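Local coordinates for oxidoreductase, iron/ascorbate family (Shewanella oneidensis, PDB 3ON7), which probably acts as an iron(II)- and 2-oxoglutarate-dependent oxygenase, a predicted ethylene-forming type that would also oxidise L-arginine, at residues I124-F136 and D216-S228. Sequence-based numbering, arbitrary orientation.
Sequences IETYSPDEIKAKF and DMLQEASDGYFPS
Y225 and I132 meet at about a right angle, and the geometry fits a CH-pi contact over the ring face, offset toward the rim: I132 CG1 lies 4.2 Å from the centroid of the Y225 ring, 23° off its normal. With CG anti to the backbone N (chi1 -174°), the Y225 side chain is held out from the turn, its CB and CG by I132 and its CZ by P129, whose CD comes within 3.5 Å of Y225 CZ at an oblique angle.

Two phenylalanines carry much of the remaining packing. I124 CG2 approaches F226 CE2 obliquely at 3.5 Å, while S128 OG sits near the plane of that ring, at its edge; one face of F226 is occupied by Y225 CD2. F136 presents its own edge to the end of helix 216-221, with F136 CE1 3.8 Å from S222 CB and A221 O also near the ring plane, whereas I132 O stands over the centre of one face. Apart from these rings, I124 CD1 packs on L218 CD2. K135 contributes its aliphatic part, K135 CD packing 3.5 Å from D223 CB; its ammonium lies near the D223 carboxylate but beyond salt-bridge distance.

No direct hydrogen bond joins the segments, but one water bridges them, donating to Y127 O and lying 2.6 Å from Y225 OH. The two serine hydroxyls of the interface bond within their own segments: S128 OG donates to I124 O, and S222 OG donates to L218 O at 2.7 Å while accepting from F226 N.

Helix 216-221 closes in a Schellman motif, with G224 N bonded to Q219 O and D223, at positive phi, as C-prime residue. The same residues form a type I' turn, S222 to Y225, which brings Y225 and F226 against the turn linking helices 103-126 and 130-133. Helix 14-25 also touches I124, Y225 and F226. The whole is helix-end packing at the periphery of a cupin-clan, double-stranded beta-helix oxygenase.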
ATOM      1  N   ILE B 124     -10.322  17.048 -28.596  1.00 24.89           N
ATOM      2  CA  ILE B 124     -10.939  17.659 -27.420  1.00 23.49           C
ATOM      3  C   ILE B 124     -10.341  19.034 -27.153  1.00 25.20           C
ATOM      4  O   ILE B 124     -11.069  19.989 -26.863  1.00 24.42           O
ATOM      5  CB  ILE B 124     -10.817  16.747 -26.186  1.00 22.82           C
ATOM      6  CG1 ILE B 124     -11.722  15.509 -26.350  1.00 19.78           C
ATOM      7  CG2 ILE B 124     -11.177  17.504 -24.918  1.00 23.02           C
ATOM      8  CD1 ILE B 124     -11.367  14.368 -25.394  1.00 20.16           C
ATOM      9  N   GLU B 125      -9.022  19.147 -27.282  1.00 27.29           N
ATOM     10  CA  GLU B 125      -8.349  20.424 -27.058  1.00 28.09           C
ATOM     11  C   GLU B 125      -8.734  21.422 -28.144  1.00 29.48           C
ATOM     12  O   GLU B 125      -9.143  22.539 -27.835  1.00 31.48           O
ATOM     13  CB  GLU B 125      -6.835  20.243 -26.999  1.00 28.53           C
ATOM     14  CG  GLU B 125      -6.099  21.481 -26.437  1.00 33.91           C
ATOM     15  CD  GLU B 125      -4.658  21.207 -26.027  1.00 35.49           C
ATOM     16  OE1 GLU B 125      -4.286  20.027 -25.871  1.00 36.09           O
ATOM     17  OE2 GLU B 125      -3.898  22.188 -25.850  1.00 42.83           O
ATOM     18  N   THR B 126      -8.637  21.004 -29.407  1.00 29.47           N
ATOM     19  CA  THR B 126      -8.923  21.871 -30.549  1.00 29.89           C
ATOM     20  C   THR B 126     -10.298  22.535 -30.418  1.00 30.68           C
ATOM     21  O   THR B 126     -10.407  23.743 -30.583  1.00 32.41           O
ATOM     22  CB  THR B 126      -8.846  21.091 -31.901  1.00 32.62           C
ATOM     23  OG1 THR B 126      -7.472  20.793 -32.228  1.00 30.82           O
ATOM     24  CG2 THR B 126      -9.527  21.891 -33.062  1.00 27.39           C
ATOM     25  N   TYR B 127     -11.328  21.748 -30.103  1.00 29.01           N
ATOM     26  CA  TYR B 127     -12.693  22.263 -29.952  1.00 28.97           C
ATOM     27  C   TYR B 127     -13.091  22.715 -28.538  1.00 29.83           C
ATOM     28  O   TYR B 127     -14.253  23.047 -28.299  1.00 32.73           O
ATOM     29  CB  TYR B 127     -13.690  21.237 -30.488  1.00 29.88           C
ATOM     30  CG  TYR B 127     -13.577  21.067 -31.994  1.00 33.71           C
ATOM     31  CD1 TYR B 127     -14.111  22.021 -32.861  1.00 37.55           C
ATOM     32  CD2 TYR B 127     -12.911  19.973 -32.551  1.00 34.85           C
ATOM     33  CE1 TYR B 127     -13.993  21.892 -34.237  1.00 39.28           C
ATOM     34  CE2 TYR B 127     -12.792  19.827 -33.941  1.00 34.52           C
ATOM     35  CZ  TYR B 127     -13.338  20.793 -34.772  1.00 38.90           C
ATOM     36  OH  TYR B 127     -13.234  20.672 -36.145  1.00 40.73           O
ATOM     37  N   SER B 128     -12.149  22.758 -27.600  1.00 28.68           N
ATOM     38  CA  SER B 128     -12.413  23.430 -26.323  1.00 29.57           C
ATOM     39  C   SER B 128     -12.449  24.939 -26.577  1.00 31.86           C
ATOM     40  O   SER B 128     -11.704  25.432 -27.426  1.00 32.67           O
ATOM     41  CB  SER B 128     -11.313  23.142 -25.303  1.00 28.93           C
ATOM     42  OG  SER B 128     -11.274  21.785 -24.904  1.00 26.18           O
ATOM     43  N   PRO B 129     -13.312  25.681 -25.853  1.00 31.97           N
ATOM     44  CA  PRO B 129     -13.186  27.146 -25.907  1.00 34.09           C
ATOM     45  C   PRO B 129     -11.823  27.609 -25.371  1.00 34.71           C
ATOM     46  O   PRO B 129     -11.169  26.878 -24.618  1.00 33.53           O
ATOM     47  CB  PRO B 129     -14.321  27.642 -24.997  1.00 33.41           C
ATOM     48  CG  PRO B 129     -15.279  26.516 -24.895  1.00 32.55           C
ATOM     49  CD  PRO B 129     -14.486  25.247 -25.074  1.00 31.86           C
ATOM     50  N   ASP B 130     -11.401  28.804 -25.765  1.00 37.22           N
ATOM     51  CA  ASP B 130     -10.066  29.313 -25.403  1.00 38.92           C
ATOM     52  C   ASP B 130      -9.863  29.430 -23.887  1.00 38.12           C
ATOM     53  O   ASP B 130      -8.756  29.249 -23.405  1.00 38.52           O
ATOM     54  CB  ASP B 130      -9.790  30.671 -26.079  1.00 41.24           C
ATOM     55  CG  ASP B 130      -9.438  30.539 -27.579  1.00 46.51           C
ATOM     56  OD1 ASP B 130      -8.991  29.452 -28.006  1.00 50.95           O
ATOM     57  OD2 ASP B 130      -9.586  31.533 -28.333  1.00 51.63           O
ATOM     58  N   GLU B 131     -10.933  29.733 -23.156  1.00 38.69           N
ATOM     59  CA  GLU B 131     -10.899  29.837 -21.695  1.00 39.69           C
ATOM     60  C   GLU B 131     -10.714  28.455 -21.050  1.00 38.30           C
ATOM     61  O   GLU B 131     -10.087  28.331 -19.993  1.00 38.44           O
ATOM     62  CB  GLU B 131     -12.177  30.533 -21.168  1.00 41.32           C
ATOM     63  CG  GLU B 131     -13.425  29.647 -21.063  1.00 46.72           C
ATOM     64  CD  GLU B 131     -14.724  30.442 -21.047  1.00 58.66           C
ATOM     65  N   ILE B 132     -11.250  27.419 -21.694  1.00 35.52           N
ATOM     66  CA  ILE B 132     -11.068  26.055 -21.219  1.00 33.44           C
ATOM     67  C   ILE B 132      -9.668  25.553 -21.621  1.00 33.43           C
ATOM     68  O   ILE B 132      -8.973  24.943 -20.806  1.00 33.82           O
ATOM     69  CB  ILE B 132     -12.165  25.106 -21.736  1.00 33.26           C
ATOM     70  CG1 ILE B 132     -13.570  25.637 -21.404  1.00 33.73           C
ATOM     71  CG2 ILE B 132     -11.981  23.724 -21.148  1.00 29.83           C
ATOM     72  CD1 ILE B 132     -13.840  25.871 -19.930  1.00 29.47           C
ATOM     73  N   LYS B 133      -9.243  25.823 -22.857  1.00 33.58           N
ATOM     74  CA  LYS B 133      -7.871  25.491 -23.287  1.00 34.01           C
ATOM     75  C   LYS B 133      -6.839  25.957 -22.280  1.00 33.68           C
ATOM     76  O   LYS B 133      -5.933  25.204 -21.931  1.00 34.07           O
ATOM     77  CB  LYS B 133      -7.518  26.124 -24.640  1.00 35.61           C
ATOM     78  CG  LYS B 133      -7.956  25.352 -25.865  1.00 40.08           C
ATOM     79  CD  LYS B 133      -8.205  26.303 -27.061  1.00 41.89           C
ATOM     80  CE  LYS B 133      -8.202  25.568 -28.396  1.00 45.65           C
ATOM     81  NZ  LYS B 133      -9.288  26.042 -29.314  1.00 45.30           N
ATOM     82  N   ALA B 134      -6.978  27.199 -21.820  1.00 35.48           N
ATOM     83  CA  ALA B 134      -6.005  27.814 -20.909  1.00 36.15           C
ATOM     84  C   ALA B 134      -5.927  27.119 -19.546  1.00 35.37           C
ATOM     85  O   ALA B 134      -4.973  27.320 -18.813  1.00 36.10           O
ATOM     86  CB  ALA B 134      -6.317  29.303 -20.723  1.00 36.68           C
ATOM     87  N   LYS B 135      -6.921  26.305 -19.209  1.00 35.28           N
ATOM     88  CA  LYS B 135      -6.897  25.557 -17.951  1.00 35.69           C
ATOM     89  C   LYS B 135      -6.002  24.308 -17.996  1.00 33.16           C
ATOM     90  O   LYS B 135      -5.576  23.820 -16.961  1.00 32.23           O
ATOM     91  CB  LYS B 135      -8.316  25.185 -17.532  1.00 36.27           C
ATOM     92  CG  LYS B 135      -9.157  26.391 -17.166  1.00 41.34           C
ATOM     93  CD  LYS B 135     -10.485  25.977 -16.532  1.00 48.15           C
ATOM     94  CE  LYS B 135     -11.409  27.178 -16.315  1.00 55.44           C
ATOM     95  NZ  LYS B 135     -10.726  28.273 -15.572  1.00 56.18           N
ATOM     96  N   PHE B 136      -5.706  23.811 -19.191  1.00 30.88           N
ATOM     97  CA  PHE B 136      -4.883  22.626 -19.336  1.00 30.00           C
ATOM     98  C   PHE B 136      -3.426  23.010 -19.158  1.00 29.48           C
ATOM     99  O   PHE B 136      -2.920  23.859 -19.882  1.00 30.18           O
ATOM    100  CB  PHE B 136      -5.098  21.990 -20.707  1.00 30.07           C
ATOM    101  CG  PHE B 136      -6.541  21.699 -21.035  1.00 29.58           C
ATOM    102  CD1 PHE B 136      -7.454  21.357 -20.046  1.00 30.03           C
ATOM    103  CD2 PHE B 136      -6.974  21.732 -22.354  1.00 28.87           C
ATOM    104  CE1 PHE B 136      -8.778  21.076 -20.374  1.00 28.52           C
ATOM    105  CE2 PHE B 136      -8.278  21.461 -22.681  1.00 27.69           C
ATOM    106  CZ  PHE B 136      -9.184  21.124 -21.690  1.00 28.55           C
ATOM    107  N   ASP B 216     -12.852  11.534 -14.232  1.00 18.17           N
ATOM    108  CA  ASP B 216     -12.824  12.608 -13.227  1.00 18.52           C
ATOM    109  C   ASP B 216     -11.665  13.581 -13.377  1.00 18.96           C
ATOM    110  O   ASP B 216     -11.818  14.786 -13.150  1.00 17.94           O
ATOM    111  CB  ASP B 216     -12.775  12.037 -11.808  1.00 19.71           C
ATOM    112  CG  ASP B 216     -14.083  11.433 -11.392  1.00 22.71           C
ATOM    113  OD1 ASP B 216     -15.060  11.645 -12.140  1.00 21.41           O
ATOM    114  OD2 ASP B 216     -14.128  10.741 -10.346  1.00 20.93           O
HETATM  115  N   MSE B 217     -10.499  13.068 -13.738  1.00 17.82           N
HETATM  116  CA  MSE B 217      -9.346  13.942 -13.886  1.00 17.56           C
HETATM  117  C   MSE B 217      -9.445  14.952 -15.053  1.00 17.79           C
HETATM  118  O   MSE B 217      -8.903  16.045 -14.943  1.00 19.24           O
HETATM  119  CB  MSE B 217      -8.065  13.132 -13.934  1.00 17.78           C
HETATM  120  CG  MSE B 217      -7.624  12.658 -12.552  1.00 18.94           C
HETATM  121 SE   MSE B 217      -6.154  11.442 -12.730  0.75 13.95          SE
HETATM  122  CE  MSE B 217      -6.091  10.776 -10.918  1.00 18.63           C
ATOM    123  N   LEU B 218     -10.155  14.621 -16.128  1.00 17.91           N
ATOM    124  CA  LEU B 218     -10.404  15.590 -17.220  1.00 20.47           C
ATOM    125  C   LEU B 218     -11.539  16.552 -16.869  1.00 21.00           C
ATOM    126  O   LEU B 218     -11.524  17.722 -17.300  1.00 21.10           O
ATOM    127  CB  LEU B 218     -10.688  14.884 -18.575  1.00 18.71           C
ATOM    128  CG  LEU B 218     -10.785  15.768 -19.824  1.00 19.59           C
ATOM    129  CD1 LEU B 218      -9.595  16.719 -19.941  1.00 17.04           C
ATOM    130  CD2 LEU B 218     -10.893  14.908 -21.108  1.00 17.94           C
ATOM    131  N   GLN B 219     -12.513  16.072 -16.088  1.00 21.00           N
ATOM    132  CA  GLN B 219     -13.518  16.968 -15.528  1.00 22.83           C
ATOM    133  C   GLN B 219     -12.838  18.042 -14.696  1.00 24.16           C
ATOM    134  O   GLN B 219     -13.127  19.241 -14.848  1.00 25.76           O
ATOM    135  CB  GLN B 219     -14.562  16.229 -14.701  1.00 21.69           C
ATOM    136  CG  GLN B 219     -15.676  17.140 -14.199  1.00 25.68           C
ATOM    137  CD  GLN B 219     -16.776  16.418 -13.421  1.00 27.96           C
ATOM    138  OE1 GLN B 219     -17.425  15.516 -13.926  1.00 25.25           O
ATOM    139  NE2 GLN B 219     -17.021  16.867 -12.202  1.00 38.59           N
ATOM    140  N   GLU B 220     -11.922  17.617 -13.828  1.00 23.50           N
ATOM    141  CA  GLU B 220     -11.174  18.544 -12.987  1.00 23.76           C
ATOM    142  C   GLU B 220     -10.304  19.474 -13.826  1.00 24.76           C
ATOM    143  O   GLU B 220     -10.258  20.664 -13.553  1.00 23.86           O
ATOM    144  CB  GLU B 220     -10.295  17.775 -11.998  1.00 23.49           C
ATOM    145  CG  GLU B 220      -9.454  18.651 -11.077  1.00 26.50           C
ATOM    146  CD  GLU B 220     -10.278  19.483 -10.103  1.00 26.38           C
ATOM    147  OE1 GLU B 220     -11.472  19.187  -9.854  1.00 30.02           O
ATOM    148  OE2 GLU B 220      -9.714  20.434  -9.563  1.00 26.32           O
ATOM    149  N   ALA B 221      -9.613  18.931 -14.839  1.00 23.27           N
ATOM    150  CA  ALA B 221      -8.717  19.748 -15.661  1.00 24.08           C
ATOM    151  C   ALA B 221      -9.457  20.813 -16.464  1.00 26.07           C
ATOM    152  O   ALA B 221      -8.907  21.880 -16.731  1.00 28.30           O
ATOM    153  CB  ALA B 221      -7.882  18.888 -16.585  1.00 22.27           C
ATOM    154  N   SER B 222     -10.704  20.530 -16.817  1.00 26.40           N
ATOM    155  CA  SER B 222     -11.506  21.402 -17.664  1.00 26.89           C
ATOM    156  C   SER B 222     -12.558  22.152 -16.867  1.00 27.76           C
ATOM    157  O   SER B 222     -13.497  22.698 -17.448  1.00 28.23           O
ATOM    158  CB  SER B 222     -12.214  20.564 -18.726  1.00 27.19           C
ATOM    159  OG  SER B 222     -13.170  19.721 -18.114  1.00 23.55           O
ATOM    160  N   ASP B 223     -12.396  22.189 -15.545  1.00 28.46           N
ATOM    161  CA  ASP B 223     -13.319  22.885 -14.658  1.00 30.11           C
ATOM    162  C   ASP B 223     -14.783  22.554 -14.943  1.00 28.60           C
ATOM    163  O   ASP B 223     -15.617  23.448 -15.037  1.00 28.90           O
ATOM    164  CB  ASP B 223     -13.102  24.407 -14.733  1.00 33.14           C
ATOM    165  CG  ASP B 223     -13.762  25.152 -13.569  1.00 39.24           C
ATOM    166  OD1 ASP B 223     -13.700  24.645 -12.421  1.00 44.95           O
ATOM    167  OD2 ASP B 223     -14.336  26.240 -13.807  1.00 44.27           O
ATOM    168  N   GLY B 224     -15.098  21.271 -15.090  1.00 26.52           N
ATOM    169  CA  GLY B 224     -16.495  20.851 -15.253  1.00 26.12           C
ATOM    170  C   GLY B 224     -17.068  21.007 -16.646  1.00 24.38           C
ATOM    171  O   GLY B 224     -18.188  20.593 -16.891  1.00 25.81           O
ATOM    172  N   TYR B 225     -16.310  21.591 -17.572  1.00 24.73           N
ATOM    173  CA  TYR B 225     -16.785  21.769 -18.946  1.00 23.86           C
ATOM    174  C   TYR B 225     -17.033  20.427 -19.619  1.00 23.49           C
ATOM    175  O   TYR B 225     -18.018  20.281 -20.335  1.00 22.67           O
ATOM    176  CB  TYR B 225     -15.812  22.588 -19.784  1.00 24.22           C
ATOM    177  CG  TYR B 225     -16.330  22.914 -21.176  1.00 21.82           C
ATOM    178  CD1 TYR B 225     -17.222  23.968 -21.388  1.00 30.91           C
ATOM    179  CD2 TYR B 225     -15.924  22.176 -22.281  1.00 28.11           C
ATOM    180  CE1 TYR B 225     -17.697  24.280 -22.677  1.00 28.57           C
ATOM    181  CE2 TYR B 225     -16.399  22.467 -23.566  1.00 30.16           C
ATOM    182  CZ  TYR B 225     -17.284  23.518 -23.753  1.00 28.44           C
ATOM    183  OH  TYR B 225     -17.740  23.796 -25.016  1.00 29.46           O
ATOM    184  N   PHE B 226     -16.142  19.460 -19.386  1.00 23.31           N
ATOM    185  CA  PHE B 226     -16.361  18.086 -19.819  1.00 24.08           C
ATOM    186  C   PHE B 226     -16.749  17.247 -18.615  1.00 23.45           C
ATOM    187  O   PHE B 226     -15.947  17.068 -17.716  1.00 23.19           O
ATOM    188  CB  PHE B 226     -15.104  17.517 -20.485  1.00 23.70           C
ATOM    189  CG  PHE B 226     -14.798  18.145 -21.815  1.00 24.14           C
ATOM    190  CD1 PHE B 226     -15.654  17.961 -22.894  1.00 27.31           C
ATOM    191  CD2 PHE B 226     -13.679  18.934 -21.989  1.00 25.00           C
ATOM    192  CE1 PHE B 226     -15.390  18.545 -24.123  1.00 27.30           C
ATOM    193  CE2 PHE B 226     -13.410  19.531 -23.219  1.00 26.46           C
ATOM    194  CZ  PHE B 226     -14.263  19.329 -24.287  1.00 27.89           C
ATOM    195  N   PRO B 227     -17.987  16.733 -18.585  1.00 22.32           N
ATOM    196  CA  PRO B 227     -18.411  15.993 -17.399  1.00 22.37           C
ATOM    197  C   PRO B 227     -17.919  14.541 -17.370  1.00 21.30           C
ATOM    198  O   PRO B 227     -17.908  13.880 -18.415  1.00 21.44           O
ATOM    199  CB  PRO B 227     -19.932  16.060 -17.481  1.00 23.59           C
ATOM    200  CG  PRO B 227     -20.210  16.121 -18.973  1.00 24.90           C
ATOM    201  CD  PRO B 227     -19.102  16.982 -19.507  1.00 23.70           C
ATOM    202  N   SER B 228     -17.512  14.074 -16.186  1.00 19.90           N
ATOM    203  CA  SER B 228     -17.289  12.652 -15.930  1.00 22.06           C
ATOM    204  C   SER B 228     -18.602  12.055 -15.486  1.00 22.94           C
ATOM    205  O   SER B 228     -19.086  12.363 -14.407  1.00 22.65           O
ATOM    206  CB  SER B 228     -16.258  12.436 -14.833  1.00 22.16           C
ATOM    207  OG  SER B 228     -16.129  11.049 -14.528  1.00 24.45           O
TER
HETATM  208  O   HOH W   1     -16.528  22.380 -26.864  1.00 28.85           O